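Local coordinates for protein pullulanase (Bacillus acidopullulyticus, PDB 2WAN) that hydrolyses, as a pullulanase, the alpha-1,6-glucosidic linkages of pullulan and related branched glucans such as those derived from starch, at residues E151-N162 with T271-P282; Q671-N682 with D720-Y731. One frame throughout, in Å; residues are numbered along the deposited sequence.

From the N terminus the chain first reaches contact 1, where strand 152-160 pairs with strand 273-278 and closes a loop, with 108 residues between segments 151-162 and 271-282. That loop contains no helix and carries the separate four-stranded sheet that runs from 192-195 to 250-253, so the pair brings the two ends of this excursion together within one all-beta part. Much later, contact 2 sets strand 677-679 beside strand 728-730 in the catalytic barrel and closes a shorter loop that includes helix 707-714. The two loops neither nest nor cross: the first is complete before the second begins. Their centres lie about 45 Å apart and their nearest atoms about 28 Å apart, without touching.

Contact 1: residues E151-N162 with T271-P282; sequences EKIPVTSAVSAN and TNLVQLTLASAP
The carbonyl of Leu273 is gripped on both faces of its plane: Ala161 N comes from one (N to O 2.9 Å, N-H...O 173°), while the hydroxyl OG1 of Thr271 folds back over the opposite face, 2.9 Å from Leu273 O. The amide of Asn162 turns OD1 against CD2 of Leu273 (3.7 Å), and its ND2 donates to a water that also accepts from Asn272 N. Ser160 holds OG anti to its backbone N (chi1 -177°), which brings it within 2.8 Å of Thr271 OG1. In the middle the strands run antiparallel, with reciprocal bonds between Val159 and Gln275, the shorter from Gln275 N to Val159 O (2.7 Å). Val155, Ala158, Leu276 and Leu278 share one face; there CD2 of Leu276 touches both Ala158 CB (3.6 Å) and Val155 CG1. On the other face a water joins the backbone O of Gln275 to Thr277 OG1. Thr156 is the extra residue of a beta bulge: its N donates to Thr277 O (2.8 Å), and buried Ser157 N has no partner in the model. Before the bulge, CD1 of Ile153 packs crosswise on the ring of Pro282. Phe142 and Val144 of strand 142-146 touch the apolar face. The arrangement is a bulged antiparallel pair within a mixed sheet of this all-beta region, between strands 124-129 and 142-146.

Contact 2: residues Q671-N682 with D720-Y731; sequences QKGLGIGVFNDN and DFTSAPSETINY. With ACT (acetate ion), chain Q.
Gln671 and Glu727 are buried and tightly held; the backbone N of exposed Gly673 closes over Glu727. The Glu727 chain, extended beyond CG (chi2 173°), sets its carboxylate against the type II turn 671-674. OE1 is met from opposite faces of the carboxylate plane by Gln671 NE2 (3.0 Å) and Ser723 N (2.8 Å), while OE2 takes Gly673 N (2.9 Å) and a water. Gln671 NE2 spends its second N-H on Phe721 O (2.8 Å). With Glu727 replaced by an alanine, Gly673 N and Ser723 N are likely to lose their acceptor, and Gln671 NE2 one of its two. Bonds from Val678 N to Glu727 O, Ile729 N to Val678 O and Asn680 N to Ile729 O pair the strands, tightly at Gly677, where a CB would jam against Ile729 CD1. At the far end, Asn680 turns its amide at right angles to the Phe721 ring, CG at the ring edge and 3.5 Å from CZ, and caps the following helix through OD1 to Ile683 N. Phe679 points its edge at one face of Tyr731 (planes at 69°). The solvent side is looser: Lys672 NZ and Ser723 OG bind an acetate, and Asn682 ND2 meets the syn lone pair of Asp720 OD2 (2.9 Å) amid waters. Strands 677-679 and 728-730 run parallel between strands 647-650 and 773-777 of the eight-stranded barrel, with Leu674 and Ile676 against helix 629-642.

Contact 1: residues E151-N162 with T271-P282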
loop_
_atom_site.group_PDB
_atom_site.type_symbol
_atom_site.label_atom_id
_atom_site.label_comp_id
_atom_site.label_asym_id
_atom_site.label_seq_id
_atom_site.Cartn_x
_atom_site.Cartn_y
_atom_site.Cartn_z
ATOM N N GLU A 151 -32.438 -26.447 15.382
ATOM C CA GLU A 151 -31.530 -27.596 15.348
ATOM C C GLU A 151 -30.275 -27.395 16.200
ATOM O O GLU A 151 -29.576 -26.384 16.074
ATOM C CB GLU A 151 -31.127 -27.913 13.904
ATOM C CG GLU A 151 -30.135 -29.074 13.751
ATOM C CD GLU A 151 -29.542 -29.182 12.350
ATOM O OE1 GLU A 151 -29.878 -28.345 11.484
ATOM O OE2 GLU A 151 -28.730 -30.105 12.110
ATOM N N LYS A 152 -30.002 -28.369 17.064
ATOM C CA LYS A 152 -28.765 -28.410 17.827
ATOM C C LYS A 152 -27.667 -29.056 16.989
ATOM O O LYS A 152 -27.900 -30.049 16.297
ATOM C CB LYS A 152 -28.963 -29.189 19.131
ATOM C CG LYS A 152 -29.836 -28.484 20.161
ATOM C CD LYS A 152 -30.036 -29.367 21.391
ATOM C CE LYS A 152 -30.730 -28.621 22.526
ATOM N NZ LYS A 152 -32.200 -28.502 22.320
ATOM N N ILE A 153 -26.475 -28.466 17.027
ATOM C CA ILE A 153 -25.314 -29.035 16.348
ATOM C C ILE A 153 -24.297 -29.433 17.413
ATOM O O ILE A 153 -23.838 -28.579 18.180
ATOM C CB ILE A 153 -24.680 -28.049 15.330
ATOM C CG1 ILE A 153 -25.724 -27.620 14.286
ATOM C CG2 ILE A 153 -23.462 -28.692 14.653
ATOM C CD1 ILE A 153 -25.305 -26.446 13.399
ATOM N N PRO A 154 -23.959 -30.734 17.484
ATOM C CA PRO A 154 -23.011 -31.171 18.512
ATOM C C PRO A 154 -21.598 -30.611 18.310
ATOM O O PRO A 154 -21.085 -30.605 17.187
ATOM C CB PRO A 154 -23.012 -32.697 18.364
ATOM C CG PRO A 154 -24.334 -33.015 17.715
ATOM C CD PRO A 154 -24.554 -31.876 16.764
ATOM N N VAL A 155 -21.007 -30.126 19.401
ATOM C CA VAL A 155 -19.592 -29.773 19.447
ATOM C C VAL A 155 -18.806 -31.056 19.715
ATOM O O VAL A 155 -18.998 -31.703 20.753
ATOM C CB VAL A 155 -19.305 -28.721 20.546
ATOM C CG1 VAL A 155 -17.808 -28.436 20.652
ATOM C CG2 VAL A 155 -20.090 -27.431 20.283
ATOM N N THR A 156 -17.936 -31.425 18.777
ATOM C CA THR A 156 -17.202 -32.695 18.841
ATOM C C THR A 156 -15.812 -32.589 19.481
ATOM O O THR A 156 -15.215 -33.606 19.860
ATOM C CB THR A 156 -17.060 -33.344 17.445
ATOM O OG1 THR A 156 -16.260 -32.511 16.594
ATOM C CG2 THR A 156 -18.432 -33.566 16.809
ATOM N N SER A 157 -15.310 -31.360 19.595
ATOM C CA SER A 157 -13.960 -31.095 20.088
ATOM C C SER A 157 -13.825 -29.636 20.501
ATOM O O SER A 157 -14.394 -28.741 19.863
ATOM C CB SER A 157 -12.919 -31.435 19.015
ATOM O OG SER A 157 -11.624 -31.003 19.405
ATOM N N ALA A 158 -13.087 -29.404 21.582
ATOM C CA ALA A 158 -12.820 -28.056 22.063
ATOM C C ALA A 158 -11.362 -27.944 22.498
ATOM O O ALA A 158 -10.951 -28.557 23.491
ATOM C CB ALA A 158 -13.756 -27.697 23.209
ATOM N N VAL A 159 -10.579 -27.179 21.738
ATOM C CA VAL A 159 -9.160 -26.974 22.042
ATOM C C VAL A 159 -8.866 -25.486 22.225
ATOM O O VAL A 159 -9.677 -24.638 21.834
ATOM C CB VAL A 159 -8.225 -27.606 20.967
ATOM C CG1 VAL A 159 -8.543 -29.087 20.765
ATOM C CG2 VAL A 159 -8.296 -26.839 19.627
ATOM N N SER A 160 -7.730 -25.163 22.840
ATOM C CA SER A 160 -7.303 -23.767 22.927
ATOM C C SER A 160 -6.796 -23.292 21.572
ATOM O O SER A 160 -6.094 -24.025 20.870
ATOM C CB SER A 160 -6.194 -23.571 23.952
ATOM O OG SER A 160 -5.858 -22.190 24.052
ATOM N N ALA A 161 -7.144 -22.056 21.226
ATOM C CA ALA A 161 -6.735 -21.469 19.950
ATOM C C ALA A 161 -5.419 -20.697 20.085
ATOM O O ALA A 161 -4.814 -20.300 19.076
ATOM C CB ALA A 161 -7.838 -20.564 19.406
ATOM N N ASN A 162 -4.982 -20.486 21.327
ATOM C CA ASN A 162 -3.718 -19.811 21.589
ATOM C C ASN A 162 -2.553 -20.560 20.970
ATOM O O ASN A 162 -2.444 -21.771 21.130
ATOM C CB ASN A 162 -3.494 -19.639 23.088
ATOM C CG ASN A 162 -4.531 -18.747 23.728
ATOM O OD1 ASN A 162 -5.074 -17.852 23.086
ATOM N ND2 ASN A 162 -4.813 -18.986 25.003
ATOM N N THR A 271 -7.616 -21.597 29.132
ATOM C CA THR A 271 -7.732 -20.693 27.976
ATOM C C THR A 271 -8.991 -19.825 28.006
ATOM O O THR A 271 -10.014 -20.213 28.584
ATOM C CB THR A 271 -7.652 -21.479 26.628
ATOM O OG1 THR A 271 -7.611 -20.560 25.524
ATOM C CG2 THR A 271 -8.841 -22.441 26.455
ATOM N N ASN A 272 -8.906 -18.646 27.386
ATOM C CA ASN A 272 -10.062 -17.775 27.209
ATOM C C ASN A 272 -10.419 -17.644 25.723
ATOM O O ASN A 272 -11.200 -16.775 25.334
ATOM C CB ASN A 272 -9.822 -16.397 27.844
ATOM C CG ASN A 272 -8.698 -15.614 27.168
ATOM O OD1 ASN A 272 -8.009 -16.117 26.282
ATOM N ND2 ASN A 272 -8.512 -14.375 27.598
ATOM N N LEU A 273 -9.822 -18.515 24.914
ATOM C CA LEU A 273 -9.990 -18.506 23.457
ATOM C C LEU A 273 -9.975 -19.930 22.940
ATOM O O LEU A 273 -8.933 -20.599 22.938
ATOM C CB LEU A 273 -8.880 -17.683 22.791
ATOM C CG LEU A 273 -9.004 -17.385 21.291
ATOM C CD1 LEU A 273 -10.255 -16.560 21.004
ATOM C CD2 LEU A 273 -7.749 -16.651 20.835
ATOM N N VAL A 274 -11.139 -20.381 22.475
ATOM C CA VAL A 274 -11.349 -21.780 22.147
ATOM C C VAL A 274 -11.658 -21.990 20.669
ATOM O O VAL A 274 -12.405 -21.215 20.064
ATOM C CB VAL A 274 -12.516 -22.378 22.995
ATOM C CG1 VAL A 274 -12.640 -23.877 22.764
ATOM C CG2 VAL A 274 -12.314 -22.083 24.475
ATOM N N GLN A 275 -11.077 -23.040 20.101
ATOM C CA GLN A 275 -11.411 -23.495 18.761
ATOM C C GLN A 275 -12.308 -24.732 18.846
ATOM O O GLN A 275 -11.883 -25.779 19.344
ATOM C CB GLN A 275 -10.145 -23.820 17.970
ATOM C CG GLN A 275 -10.422 -24.319 16.559
ATOM C CD GLN A 275 -9.175 -24.779 15.831
ATOM O OE1 GLN A 275 -9.211 -25.751 15.082
ATOM N NE2 GLN A 275 -8.067 -24.080 16.042
ATOM N N LEU A 276 -13.539 -24.597 18.348
ATOM C CA LEU A 276 -14.550 -25.662 18.406
ATOM C C LEU A 276 -14.743 -26.358 17.068
ATOM O O LEU A 276 -14.821 -25.709 16.021
ATOM C CB LEU A 276 -15.898 -25.093 18.891
ATOM C CG LEU A 276 -15.889 -24.322 20.212
ATOM C CD1 LEU A 276 -17.190 -23.557 20.447
ATOM C CD2 LEU A 276 -15.602 -25.261 21.385
ATOM N N THR A 277 -14.809 -27.685 17.103
ATOM C CA THR A 277 -15.130 -28.464 15.913
ATOM C C THR A 277 -16.582 -28.902 16.016
ATOM O O THR A 277 -17.025 -29.356 17.076
ATOM C CB THR A 277 -14.195 -29.676 15.736
ATOM O OG1 THR A 277 -12.844 -29.218 15.655
ATOM C CG2 THR A 277 -14.525 -30.453 14.459
ATOM N N LEU A 278 -17.319 -28.741 14.917
ATOM C CA LEU A 278 -18.743 -29.078 14.870
ATOM C C LEU A 278 -18.989 -30.371 14.098
ATOM O O LEU A 278 -18.203 -30.732 13.214
ATOM C CB LEU A 278 -19.545 -27.923 14.259
ATOM C CG LEU A 278 -19.419 -26.540 14.908
ATOM C CD1 LEU A 278 -20.363 -25.560 14.209
ATOM C CD2 LEU A 278 -19.676 -26.546 16.421
ATOM N N ALA A 279 -20.072 -31.072 14.444
ATOM C CA ALA A 279 -20.426 -32.333 13.774
ATOM C C ALA A 279 -20.903 -32.113 12.340
ATOM O O ALA A 279 -20.633 -32.929 11.461
ATOM C CB ALA A 279 -21.480 -33.106 14.579
ATOM N N SER A 280 -21.595 -30.995 12.114
ATOM C CA SER A 280 -22.072 -30.631 10.780
ATOM C C SER A 280 -21.797 -29.154 10.495
ATOM O O SER A 280 -21.634 -28.353 11.425
ATOM C CB SER A 280 -23.572 -30.920 10.647
ATOM O OG SER A 280 -24.313 -30.150 11.581
ATOM N N ALA A 281 -21.766 -28.815 9.209
ATOM C CA ALA A 281 -21.538 -27.439 8.743
ATOM C C ALA A 281 -22.810 -26.584 8.807
ATOM O O ALA A 281 -23.787 -26.878 8.109
ATOM C CB ALA A 281 -20.990 -27.464 7.329
ATOM N N PRO A 282 -22.819 -25.534 9.655
ATOM C CA PRO A 282 -24.023 -24.700 9.755
ATOM C C PRO A 282 -24.297 -23.894 8.483
ATOM O O PRO A 282 -23.396 -23.700 7.665
ATOM C CB PRO A 282 -23.715 -23.746 10.915
ATOM C CG PRO A 282 -22.519 -24.303 11.611
ATOM C CD PRO A 282 -21.769 -25.112 10.598
HETATM O O HOH W 1 -11.498 -27.965 18.053
HETATM O O HOH W 2 -6.023 -17.936 27.438
#

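Contact 2: residues Q671-N682 with D720-Y731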
loop_
_atom_site.group_PDB
_atom_site.type_symbol
_atom_site.label_atom_id
_atom_site.label_comp_id
_atom_site.label_asym_id
_atom_site.label_seq_id
_atom_site.Cartn_x
_atom_site.Cartn_y
_atom_site.Cartn_z
ATOM N N GLN A 671 8.991 -6.381 -2.323
ATOM C CA GLN A 671 8.535 -6.116 -3.690
ATOM C C GLN A 671 9.374 -6.805 -4.751
ATOM O O GLN A 671 9.016 -6.790 -5.930
ATOM C CB GLN A 671 8.526 -4.599 -3.969
ATOM C CG GLN A 671 9.884 -4.010 -4.400
ATOM C CD GLN A 671 10.974 -4.100 -3.330
ATOM O OE1 GLN A 671 10.706 -3.978 -2.132
ATOM N NE2 GLN A 671 12.221 -4.281 -3.773
ATOM N N LYS A 672 10.507 -7.386 -4.348
ATOM C CA LYS A 672 11.453 -7.962 -5.306
ATOM C C LYS A 672 10.794 -8.876 -6.335
ATOM O O LYS A 672 10.106 -9.839 -5.970
ATOM C CB LYS A 672 12.570 -8.710 -4.572
ATOM C CG LYS A 672 13.598 -7.779 -3.927
ATOM C CD LYS A 672 14.693 -8.589 -3.245
ATOM C CE LYS A 672 15.786 -7.668 -2.687
ATOM N NZ LYS A 672 16.853 -8.486 -1.976
ATOM N N GLY A 673 11.005 -8.558 -7.608
ATOM C CA GLY A 673 10.539 -9.392 -8.720
ATOM C C GLY A 673 9.045 -9.322 -8.997
ATOM O O GLY A 673 8.559 -10.012 -9.895
ATOM N N LEU A 674 8.311 -8.483 -8.258
ATOM C CA LEU A 674 6.840 -8.450 -8.410
ATOM C C LEU A 674 6.335 -7.507 -9.498
ATOM O O LEU A 674 5.144 -7.542 -9.854
ATOM C CB LEU A 674 6.154 -8.108 -7.089
ATOM C CG LEU A 674 6.357 -9.098 -5.940
ATOM C CD1 LEU A 674 5.424 -8.725 -4.778
ATOM C CD2 LEU A 674 6.158 -10.552 -6.399
ATOM N N GLY A 675 7.214 -6.647 -10.006
ATOM C CA GLY A 675 6.810 -5.660 -11.034
ATOM C C GLY A 675 6.174 -4.418 -10.419
ATOM O O GLY A 675 5.370 -3.728 -11.058
ATOM N N ILE A 676 6.555 -4.139 -9.174
ATOM C CA ILE A 676 6.067 -2.973 -8.430
ATOM C C ILE A 676 7.221 -2.293 -7.687
ATOM O O ILE A 676 8.247 -2.914 -7.408
ATOM C CB ILE A 676 4.969 -3.359 -7.394
ATOM C CG1 ILE A 676 5.586 -4.062 -6.165
ATOM C CG2 ILE A 676 3.802 -4.164 -8.055
ATOM C CD1 ILE A 676 4.568 -4.490 -5.063
ATOM N N GLY A 677 7.041 -1.015 -7.383
ATOM C CA GLY A 677 8.048 -0.220 -6.668
ATOM C C GLY A 677 7.624 0.256 -5.297
ATOM O O GLY A 677 6.433 0.254 -4.960
ATOM N N VAL A 678 8.603 0.637 -4.472
ATOM C CA VAL A 678 8.307 1.160 -3.132
ATOM C C VAL A 678 8.977 2.509 -2.918
ATOM O O VAL A 678 10.093 2.722 -3.366
ATOM C CB VAL A 678 8.709 0.171 -1.995
ATOM C CG1 VAL A 678 7.872 -1.087 -2.080
ATOM C CG2 VAL A 678 10.227 -0.172 -2.056
ATOM N N PHE A 679 8.285 3.416 -2.240
ATOM C CA PHE A 679 8.875 4.689 -1.866
ATOM C C PHE A 679 10.094 4.436 -0.995
ATOM O O PHE A 679 10.045 3.647 -0.036
ATOM C CB PHE A 679 7.866 5.552 -1.112
ATOM C CG PHE A 679 6.913 6.255 -2.012
ATOM C CD1 PHE A 679 7.327 7.388 -2.723
ATOM C CD2 PHE A 679 5.621 5.774 -2.184
ATOM C CE1 PHE A 679 6.449 8.064 -3.605
ATOM C CE2 PHE A 679 4.736 6.448 -3.049
ATOM C CZ PHE A 679 5.147 7.590 -3.738
ATOM N N ASN A 680 11.184 5.094 -1.353
ATOM C CA ASN A 680 12.473 4.856 -0.730
ATOM C C ASN A 680 12.733 5.849 0.396
ATOM O O ASN A 680 13.317 6.902 0.192
ATOM C CB ASN A 680 13.575 4.890 -1.802
ATOM C CG ASN A 680 14.942 4.508 -1.249
ATOM O OD1 ASN A 680 15.118 4.402 -0.039
ATOM N ND2 ASN A 680 15.922 4.324 -2.140
ATOM N N ASP A 681 12.268 5.514 1.590
ATOM C CA ASP A 681 12.528 6.386 2.728
ATOM C C ASP A 681 14.002 6.389 3.160
ATOM O O ASP A 681 14.424 7.312 3.879
ATOM C CB ASP A 681 11.556 6.137 3.904
ATOM C CG ASP A 681 11.548 4.693 4.406
ATOM O OD1 ASP A 681 11.864 3.753 3.648
ATOM O OD2 ASP A 681 11.183 4.512 5.585
ATOM N N ASN A 682 14.789 5.402 2.717
ATOM C CA ASN A 682 16.234 5.422 3.024
ATOM C C ASN A 682 16.951 6.591 2.334
ATOM O O ASN A 682 17.702 7.343 2.977
ATOM C CB ASN A 682 16.927 4.105 2.661
ATOM C CG ASN A 682 16.483 2.935 3.531
ATOM O OD1 ASN A 682 15.819 3.115 4.562
ATOM N ND2 ASN A 682 16.869 1.726 3.123
ATOM N N ASP A 720 20.619 -2.646 -1.473
ATOM C CA ASP A 720 19.941 -2.244 -0.252
ATOM C C ASP A 720 18.652 -3.079 -0.145
ATOM O O ASP A 720 18.553 -3.933 0.743
ATOM C CB ASP A 720 19.703 -0.713 -0.284
ATOM C CG ASP A 720 19.020 -0.168 0.972
ATOM O OD1 ASP A 720 18.786 -0.927 1.943
ATOM O OD2 ASP A 720 18.722 1.049 0.995
ATOM N N PHE A 721 17.691 -2.875 -1.050
ATOM C CA PHE A 721 16.417 -3.607 -0.964
ATOM C C PHE A 721 15.744 -3.942 -2.300
ATOM O O PHE A 721 14.643 -4.492 -2.298
ATOM C CB PHE A 721 15.422 -2.845 -0.061
ATOM C CG PHE A 721 15.063 -1.485 -0.576
ATOM C CD1 PHE A 721 14.031 -1.329 -1.502
ATOM C CD2 PHE A 721 15.774 -0.365 -0.167
ATOM C CE1 PHE A 721 13.704 -0.057 -2.015
ATOM C CE2 PHE A 721 15.459 0.885 -0.664
ATOM C CZ PHE A 721 14.423 1.041 -1.603
ATOM N N THR A 722 16.382 -3.633 -3.429
ATOM C CA THR A 722 15.772 -3.923 -4.741
ATOM C C THR A 722 16.495 -5.007 -5.516
ATOM O O THR A 722 17.678 -5.245 -5.301
ATOM C CB THR A 722 15.675 -2.679 -5.676
ATOM O OG1 THR A 722 16.992 -2.293 -6.089
ATOM C CG2 THR A 722 14.967 -1.521 -4.994
ATOM N N SER A 723 15.761 -5.658 -6.418
ATOM C CA SER A 723 16.350 -6.546 -7.417
ATOM C C SER A 723 16.544 -5.874 -8.765
ATOM O O SER A 723 17.273 -6.394 -9.630
ATOM C CB SER A 723 15.470 -7.785 -7.595
ATOM O OG SER A 723 15.552 -8.585 -6.426
ATOM N N ALA A 724 15.874 -4.735 -8.959
ATOM C CA ALA A 724 15.939 -3.977 -10.198
ATOM C C ALA A 724 15.656 -2.507 -9.844
ATOM O O ALA A 724 14.924 -2.246 -8.892
ATOM C CB ALA A 724 14.883 -4.491 -11.195
ATOM N N PRO A 725 16.246 -1.549 -10.587
ATOM C CA PRO A 725 16.055 -0.140 -10.202
ATOM C C PRO A 725 14.606 0.367 -10.333
ATOM O O PRO A 725 14.229 1.341 -9.672
ATOM C CB PRO A 725 16.998 0.619 -11.160
ATOM C CG PRO A 725 17.139 -0.301 -12.363
ATOM C CD PRO A 725 17.116 -1.685 -11.776
ATOM N N SER A 726 13.799 -0.286 -11.166
ATOM C CA SER A 726 12.359 0.012 -11.229
ATOM C C SER A 726 11.610 -0.185 -9.911
ATOM O O SER A 726 10.489 0.308 -9.768
ATOM C CB SER A 726 11.691 -0.836 -12.321
ATOM O OG SER A 726 11.895 -2.216 -12.042
ATOM N N GLU A 727 12.219 -0.893 -8.947
ATOM C CA GLU A 727 11.569 -1.162 -7.657
ATOM C C GLU A 727 11.730 -0.072 -6.604
ATOM O O GLU A 727 11.120 -0.168 -5.532
ATOM C CB GLU A 727 12.058 -2.508 -7.077
ATOM C CG GLU A 727 11.713 -3.649 -8.023
ATOM C CD GLU A 727 12.315 -4.975 -7.593
ATOM O OE1 GLU A 727 13.005 -5.013 -6.548
ATOM O OE2 GLU A 727 12.094 -5.970 -8.312
ATOM N N THR A 728 12.536 0.957 -6.902
ATOM C CA THR A 728 12.699 2.066 -5.964
ATOM C C THR A 728 12.151 3.365 -6.536
ATOM O O THR A 728 12.535 3.792 -7.643
ATOM C CB THR A 728 14.183 2.262 -5.482
ATOM O OG1 THR A 728 14.243 3.392 -4.598
ATOM C CG2 THR A 728 15.159 2.500 -6.682
ATOM N N ILE A 729 11.253 3.981 -5.768
ATOM C CA ILE A 729 10.775 5.343 -6.048
ATOM C C ILE A 729 11.598 6.309 -5.189
ATOM O O ILE A 729 11.395 6.413 -3.974
ATOM C CB ILE A 729 9.265 5.503 -5.750
ATOM C CG1 ILE A 729 8.457 4.302 -6.277
ATOM C CG2 ILE A 729 8.731 6.878 -6.314
ATOM C CD1 ILE A 729 8.556 4.062 -7.810
ATOM N N ASN A 730 12.527 7.013 -5.836
ATOM C CA ASN A 730 13.450 7.897 -5.134
ATOM C C ASN A 730 12.791 9.249 -4.927
ATOM O O ASN A 730 12.181 9.795 -5.850
ATOM C CB ASN A 730 14.728 8.078 -5.965
ATOM C CG ASN A 730 15.498 6.786 -6.129
ATOM O OD1 ASN A 730 15.525 5.948 -5.221
ATOM N ND2 ASN A 730 16.138 6.617 -7.279
ATOM N N TYR A 731 12.917 9.793 -3.718
ATOM C CA TYR A 731 12.278 11.082 -3.436
ATOM C C TYR A 731 12.871 11.706 -2.191
ATOM O O TYR A 731 13.577 11.025 -1.404
ATOM C CB TYR A 731 10.745 10.937 -3.291
ATOM C CG TYR A 731 10.273 10.327 -1.976
ATOM C CD1 TYR A 731 10.686 9.056 -1.567
ATOM C CD2 TYR A 731 9.399 11.028 -1.140
ATOM C CE1 TYR A 731 10.232 8.501 -0.341
ATOM C CE2 TYR A 731 8.944 10.482 0.074
ATOM C CZ TYR A 731 9.367 9.221 0.462
ATOM O OH TYR A 731 8.914 8.690 1.653
HETATM C C ACT Q . 18.390 -9.850 -4.957
HETATM O O ACT Q . 17.987 -8.687 -5.167
HETATM O OXT ACT Q . 17.706 -10.528 -4.163
HETATM C CH3 ACT Q . 19.626 -10.389 -5.603
HETATM O O HOH W 3 18.885 -5.907 -2.631
HETATM O O HOH W 4 10.004 -5.867 -10.067
HETATM O O HOH W 5 18.824 2.877 -1.059
HETATM O O HOH W 6 16.653 -1.661 3.534
#